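Protease (Penicillium cyclopium, PDB 5Z6O) hydrolyses peptide bonds as a serine protease of the subtilisin family, probably degrading proteins such as casein, gelatin and type IV collagen. Local coordinates at residues Pro9-Ser14 with Ala185-Ser190. Sequence-based numbering, arbitrary orientation.
Sequences PSWGLS and AASTNS
With CG of Trp11 set between its own backbone N and carbonyl carbon (chi1 71°) and the indole plane turned roughly perpendicular to the plane of CA, CB and CG, the ring reaches from the first turn of helix 11-16, directly after the N-cap Ser10, to residues 187-189. CB of Asn189 sits over one ring face, 3.8 Å from the centroid of the six-membered ring of Trp11 and 15° off the normal, a CH-pi contact. The two side chains cross at about a right angle, and the amide plane of Asn189 is inclined 53° to the indole. The leading ring atom, CH2 of Trp11, lies 3.2 Å from the carbonyl C of Thr188, approached obliquely, while Asn189 N lies over the face. At the ring edge, Ser187 O is in plane, 3.7 Å from Trp11 CH2. In the subtilase fold, strand 182-187 belongs to the central parallel sheet and lies next to the outermost strand 205-208; the indole packs where the chain leaves strand 182-187. The polar N-H of the indole is satisfied from the loop after strand 205-208: NE1 of Trp11 donates to Lys210 O and, weakly, to Asp211 O. A leucine in place of Trp11 would probably leave Lys210 O without its indole donor and open a gap beneath Asn189 CB. OG1 of Thr188, whose CB points away from residues 9-14, accepts a hydrogen bond from Gly192 N.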
# COMPACT_ATOMS: atom_id res chain seq x y z
N PRO A 9 17.16 3.37 2.49
CA PRO A 9 17.58 2.42 1.45
C PRO A 9 16.64 2.32 0.26
O PRO A 9 16.89 1.52 -0.65
CB PRO A 9 17.63 1.08 2.21
CG PRO A 9 16.66 1.25 3.29
CD PRO A 9 16.76 2.70 3.74
N SER A 10 15.55 3.09 0.24
CA SER A 10 14.70 3.17 -0.94
C SER A 10 14.35 4.64 -1.14
O SER A 10 13.93 5.28 -0.18
CB SER A 10 13.41 2.34 -0.77
OG SER A 10 12.61 2.46 -1.95
N TRP A 11 14.52 5.15 -2.37
CA TRP A 11 14.24 6.57 -2.65
C TRP A 11 12.79 6.92 -2.35
O TRP A 11 12.50 8.08 -2.04
CB TRP A 11 14.58 6.93 -4.12
CG TRP A 11 13.63 6.34 -5.12
CD1 TRP A 11 13.73 5.12 -5.73
CD2 TRP A 11 12.42 6.93 -5.61
NE1 TRP A 11 12.65 4.91 -6.57
CE2 TRP A 11 11.81 5.99 -6.48
CE3 TRP A 11 11.77 8.14 -5.36
CZ2 TRP A 11 10.61 6.25 -7.14
CZ3 TRP A 11 10.55 8.38 -6.03
CH2 TRP A 11 10.02 7.47 -6.92
N GLY A 12 11.87 5.95 -2.39
CA GLY A 12 10.46 6.28 -2.17
C GLY A 12 10.18 6.77 -0.75
O GLY A 12 9.36 7.68 -0.55
N LEU A 13 10.90 6.22 0.24
CA LEU A 13 10.72 6.68 1.61
C LEU A 13 11.13 8.14 1.74
O LEU A 13 10.39 8.97 2.28
CB LEU A 13 11.56 5.83 2.57
CG LEU A 13 11.16 4.35 2.65
CD1 LEU A 13 12.09 3.68 3.66
CD2 LEU A 13 9.70 4.18 3.11
N SER A 14 12.34 8.47 1.31
CA SER A 14 12.75 9.85 1.50
C SER A 14 11.94 10.80 0.64
O SER A 14 11.77 11.96 1.01
CB SER A 14 14.25 10.00 1.21
OG SER A 14 14.59 9.22 0.09
N ALA A 185 -1.45 5.51 -8.46
CA ALA A 185 -0.59 5.40 -9.63
C ALA A 185 0.87 5.51 -9.22
O ALA A 185 1.20 5.92 -8.10
CB ALA A 185 -0.96 6.47 -10.67
N ALA A 186 1.76 5.12 -10.14
CA ALA A 186 3.18 4.96 -9.82
C ALA A 186 4.02 6.11 -10.37
O ALA A 186 3.91 6.45 -11.55
CB ALA A 186 3.70 3.65 -10.39
N SER A 187 4.89 6.68 -9.52
CA SER A 187 5.78 7.76 -9.95
C SER A 187 7.22 7.28 -9.98
O SER A 187 7.55 6.23 -9.41
CB SER A 187 5.66 8.97 -9.00
OG SER A 187 6.22 8.72 -7.72
N THR A 188 8.11 8.07 -10.61
CA THR A 188 9.52 7.73 -10.72
C THR A 188 10.34 8.70 -9.87
O THR A 188 9.84 9.71 -9.39
CB THR A 188 10.01 7.83 -12.16
OG1 THR A 188 9.97 9.23 -12.57
CG2 THR A 188 9.11 7.00 -13.07
N ASN A 189 11.65 8.43 -9.77
CA ASN A 189 12.51 9.23 -8.89
C ASN A 189 12.75 10.63 -9.44
O ASN A 189 13.16 11.49 -8.67
CB ASN A 189 13.86 8.53 -8.58
CG ASN A 189 14.70 8.19 -9.81
OD1 ASN A 189 15.88 7.84 -9.66
ND2 ASN A 189 14.13 8.25 -10.98
N SER A 190 12.43 10.88 -10.71
CA SER A 190 12.50 12.23 -11.25
C SER A 190 11.15 12.93 -11.19
O SER A 190 10.99 14.01 -11.78
CB SER A 190 13.01 12.18 -12.70
OG SER A 190 12.10 11.47 -13.50